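Local coordinates for protein triabin (Triatoma pallidipennis, PDB 1AVG) that inhibits thrombin by forming a non-covalent one-to-one complex, hindering fibrin formation and platelet aggregation while barely suppressing the enzyme's amidolytic activity, at residues A1-G13 with T116-E128. Residues are numbered along the deposited sequence; the frame is centred on the assembly and turned at random.
Unlike the reference sequence in segment 116-128: Arg123 (reference Asp), Phe127 (reference Leu).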
# COMPACT_ATOMS: atom_id res chain seq x y z
N ALA C 1 -18.13 7.14 -6.09
CA ALA C 1 -18.46 6.69 -7.47
C ALA C 1 -19.65 5.75 -7.38
O ALA C 1 -19.95 5.25 -6.29
CB ALA C 1 -17.28 5.99 -8.10
N GLU C 2 -20.30 5.49 -8.51
CA GLU C 2 -21.46 4.60 -8.55
C GLU C 2 -21.15 3.23 -7.94
O GLU C 2 -20.42 2.43 -8.53
CB GLU C 2 -21.96 4.44 -9.99
CG GLU C 2 -22.54 5.72 -10.57
CD GLU C 2 -23.03 5.55 -11.99
OE1 GLU C 2 -23.48 4.44 -12.35
OE2 GLU C 2 -22.98 6.54 -12.75
N GLY C 3 -21.68 3.01 -6.75
CA GLY C 3 -21.46 1.76 -6.05
C GLY C 3 -21.14 2.04 -4.59
O GLY C 3 -21.46 1.25 -3.70
N ASP C 4 -20.52 3.20 -4.36
CA ASP C 4 -20.15 3.62 -3.01
C ASP C 4 -21.39 4.07 -2.25
O ASP C 4 -22.29 4.69 -2.82
CB ASP C 4 -19.14 4.77 -3.10
CG ASP C 4 -17.91 4.42 -3.94
OD1 ASP C 4 -17.75 3.25 -4.34
OD2 ASP C 4 -17.10 5.33 -4.18
N ASP C 5 -21.44 3.76 -0.95
CA ASP C 5 -22.59 4.12 -0.13
C ASP C 5 -22.13 4.49 1.27
O ASP C 5 -21.98 3.63 2.14
CB ASP C 5 -23.59 2.97 -0.10
CG ASP C 5 -25.01 3.43 0.21
OD1 ASP C 5 -25.64 4.08 -0.66
OD2 ASP C 5 -25.51 3.13 1.31
N CYS C 6 -21.93 5.79 1.50
CA CYS C 6 -21.49 6.31 2.78
C CYS C 6 -22.42 5.90 3.91
O CYS C 6 -22.01 5.78 5.06
CB CYS C 6 -21.40 7.83 2.72
SG CYS C 6 -20.38 8.42 1.35
N SER C 7 -23.69 5.69 3.57
CA SER C 7 -24.71 5.30 4.53
C SER C 7 -24.35 3.99 5.24
O SER C 7 -24.43 3.89 6.47
CB SER C 7 -26.07 5.17 3.83
OG SER C 7 -26.23 6.15 2.82
N ILE C 8 -23.94 2.99 4.46
CA ILE C 8 -23.58 1.69 5.01
C ILE C 8 -22.10 1.58 5.35
O ILE C 8 -21.54 0.48 5.34
CB ILE C 8 -24.03 0.52 4.09
CG1 ILE C 8 -23.27 0.55 2.76
CG2 ILE C 8 -25.53 0.59 3.82
CD1 ILE C 8 -23.69 -0.56 1.80
N GLU C 9 -21.46 2.71 5.62
CA GLU C 9 -20.05 2.72 5.98
C GLU C 9 -19.94 2.68 7.50
O GLU C 9 -20.94 2.51 8.20
CB GLU C 9 -19.35 3.97 5.42
CG GLU C 9 -18.59 3.74 4.12
CD GLU C 9 -17.36 2.86 4.28
OE1 GLU C 9 -16.81 2.78 5.40
OE2 GLU C 9 -16.92 2.26 3.28
N LYS C 10 -18.73 2.85 8.01
CA LYS C 10 -18.50 2.84 9.44
C LYS C 10 -17.51 3.94 9.78
O LYS C 10 -16.40 3.98 9.24
CB LYS C 10 -17.95 1.47 9.85
CG LYS C 10 -17.96 1.21 11.35
CD LYS C 10 -17.52 -0.21 11.65
CE LYS C 10 -17.67 -0.53 13.12
NZ LYS C 10 -17.35 -1.95 13.38
N ALA C 11 -17.93 4.87 10.63
CA ALA C 11 -17.07 5.98 11.03
C ALA C 11 -15.94 5.47 11.91
O ALA C 11 -16.00 4.36 12.43
CB ALA C 11 -17.87 7.05 11.76
N MET C 12 -14.91 6.30 12.10
CA MET C 12 -13.76 5.91 12.89
C MET C 12 -13.90 5.90 14.41
O MET C 12 -12.96 5.52 15.11
CB MET C 12 -12.54 6.73 12.49
CG MET C 12 -12.56 8.17 12.93
SD MET C 12 -11.04 8.94 12.44
CE MET C 12 -10.16 9.11 13.99
N GLY C 13 -15.04 6.34 14.93
CA GLY C 13 -15.22 6.32 16.38
C GLY C 13 -14.41 7.32 17.19
O GLY C 13 -14.97 8.25 17.77
N THR C 116 -30.15 20.29 -4.41
CA THR C 116 -31.61 20.43 -4.45
C THR C 116 -32.16 19.84 -5.75
O THR C 116 -33.28 19.33 -5.80
CB THR C 116 -31.99 21.91 -4.32
OG1 THR C 116 -31.12 22.71 -5.14
CG2 THR C 116 -31.87 22.37 -2.87
N SER C 117 -31.32 19.88 -6.78
CA SER C 117 -31.63 19.37 -8.11
C SER C 117 -31.64 17.83 -8.14
O SER C 117 -32.66 17.21 -7.83
CB SER C 117 -30.61 19.92 -9.12
OG SER C 117 -30.32 21.29 -8.85
N GLN C 118 -30.52 17.23 -8.54
CA GLN C 118 -30.40 15.78 -8.60
C GLN C 118 -29.77 15.29 -7.30
O GLN C 118 -28.59 15.53 -7.04
N PRO C 119 -30.57 14.65 -6.44
CA PRO C 119 -30.12 14.13 -5.15
C PRO C 119 -29.33 12.82 -5.17
O PRO C 119 -29.35 12.08 -6.16
CB PRO C 119 -31.43 13.98 -4.38
CG PRO C 119 -32.36 13.53 -5.44
CD PRO C 119 -32.03 14.46 -6.59
N LYS C 120 -28.66 12.54 -4.05
CA LYS C 120 -27.85 11.34 -3.83
C LYS C 120 -26.58 11.25 -4.67
O LYS C 120 -26.64 11.11 -5.89
CB LYS C 120 -28.70 10.08 -4.02
CG LYS C 120 -28.01 8.78 -3.58
CD LYS C 120 -27.92 8.67 -2.05
CE LYS C 120 -27.11 7.45 -1.59
NZ LYS C 120 -27.56 6.14 -2.14
N GLU C 121 -25.43 11.30 -4.00
CA GLU C 121 -24.14 11.19 -4.68
C GLU C 121 -23.06 10.90 -3.63
O GLU C 121 -22.78 11.73 -2.76
CB GLU C 121 -23.83 12.48 -5.44
CG GLU C 121 -22.93 12.28 -6.64
CD GLU C 121 -22.63 13.58 -7.38
OE1 GLU C 121 -23.59 14.30 -7.75
OE2 GLU C 121 -21.43 13.87 -7.59
N ASP C 122 -22.48 9.70 -3.69
CA ASP C 122 -21.47 9.26 -2.74
C ASP C 122 -20.11 9.07 -3.36
O ASP C 122 -19.98 8.44 -4.42
CB ASP C 122 -21.88 7.92 -2.10
CG ASP C 122 -23.24 7.97 -1.45
OD1 ASP C 122 -24.23 8.22 -2.16
OD2 ASP C 122 -23.32 7.73 -0.23
N ARG C 123 -19.08 9.52 -2.66
CA ARG C 123 -17.74 9.38 -3.17
C ARG C 123 -16.72 9.47 -2.03
O ARG C 123 -16.87 10.26 -1.10
CB ARG C 123 -17.50 10.45 -4.24
CG ARG C 123 -16.20 10.35 -5.01
CD ARG C 123 -16.23 11.29 -6.21
NE ARG C 123 -14.90 11.57 -6.76
CZ ARG C 123 -14.68 12.37 -7.80
NH1 ARG C 123 -15.69 12.97 -8.42
NH2 ARG C 123 -13.44 12.57 -8.23
N TYR C 124 -15.73 8.57 -2.07
CA TYR C 124 -14.67 8.54 -1.07
C TYR C 124 -13.65 9.59 -1.47
O TYR C 124 -13.07 9.52 -2.56
CB TYR C 124 -14.03 7.14 -1.02
CG TYR C 124 -14.98 6.04 -0.56
CD1 TYR C 124 -15.22 5.81 0.79
CD2 TYR C 124 -15.65 5.25 -1.49
CE1 TYR C 124 -16.10 4.80 1.21
CE2 TYR C 124 -16.53 4.24 -1.09
CZ TYR C 124 -16.75 4.03 0.26
OH TYR C 124 -17.64 3.03 0.64
N LEU C 125 -13.44 10.57 -0.61
CA LEU C 125 -12.53 11.68 -0.88
C LEU C 125 -11.40 11.75 0.14
O LEU C 125 -11.51 11.21 1.24
CB LEU C 125 -13.31 12.99 -0.86
CG LEU C 125 -14.60 13.10 -1.69
CD1 LEU C 125 -15.35 14.35 -1.27
CD2 LEU C 125 -14.28 13.12 -3.16
N VAL C 126 -10.33 12.45 -0.23
CA VAL C 126 -9.17 12.62 0.63
C VAL C 126 -8.88 14.11 0.85
O VAL C 126 -8.50 14.81 -0.09
CB VAL C 126 -7.92 11.94 0.03
CG1 VAL C 126 -6.67 12.35 0.81
CG2 VAL C 126 -8.08 10.44 0.06
N PHE C 127 -9.06 14.57 2.08
CA PHE C 127 -8.81 15.97 2.43
C PHE C 127 -7.35 16.10 2.83
O PHE C 127 -6.87 15.39 3.72
CB PHE C 127 -9.69 16.41 3.61
CG PHE C 127 -11.17 16.42 3.31
CD1 PHE C 127 -11.92 15.25 3.35
CD2 PHE C 127 -11.85 17.62 3.07
CE1 PHE C 127 -13.30 15.27 3.16
CE2 PHE C 127 -13.23 17.65 2.88
CZ PHE C 127 -13.96 16.48 2.93
N GLU C 128 -6.63 17.00 2.19
CA GLU C 128 -5.22 17.22 2.50
C GLU C 128 -5.03 18.43 3.38
O GLU C 128 -5.76 19.41 3.26
CB GLU C 128 -4.43 17.41 1.21
CG GLU C 128 -4.29 16.16 0.42
CD GLU C 128 -3.40 16.34 -0.77
OE1 GLU C 128 -2.19 16.63 -0.59
OE2 GLU C 128 -3.92 16.20 -1.90
O HOH W 1 -15.60 7.36 -5.12
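Asp122 and Cys6 join the amino-terminal loop 1-13 to strand 122-128, the last strand of the lipocalin-type sheet of this calycin. The backbone N of Cys6 donates to Asp122 OD2 (2.9 Å), reaching the anti side of the carboxylate somewhat out of its plane. A carboxylate suits this place because the same OD2 can also be hydrogen-bonded to Ser112 on neighbouring strand 106-115; the disulfide of Cys6 with Cys110 ties the loop covalently to that strand.

A second polar group gathers at the chain start. The terminal N of Ala1 donates to Asp122 O (2.8 Å), in the carbonyl plane on a lone pair, and to Asp4 OD2 (2.8 Å) from above the carboxylate plane. A water bridges Asp4 OD2 to the backbone N of Tyr124.

Tyr124 is approached at its edge, and its phenol extends far enough to meet the loop. Asp4 OD2 lies near the ring plane, its carboxylate turned 57° from the ring, while Glu9 OE2 accepts the phenol proton of Tyr124 OH (2.8 Å). That carboxylate stands almost perpendicular to the ring; the chain of Glu9 is long enough to fold back to the hydroxyl, bending at chi2 (-69°).

Among the charged pairs, Lys120 NZ forms a salt bridge with Asp5 OD1 (3.2 Å) and a long one with Asp122 OD1. Its long chain suits a place where two carboxylates converge, and its charge probably offsets their mutual repulsion. Directional polar bonds thus hold the two segments together, acidic loop side chains matched to an ammonium, a phenol and the chain's own amino terminus, while the disulfide fixes the loop beside them.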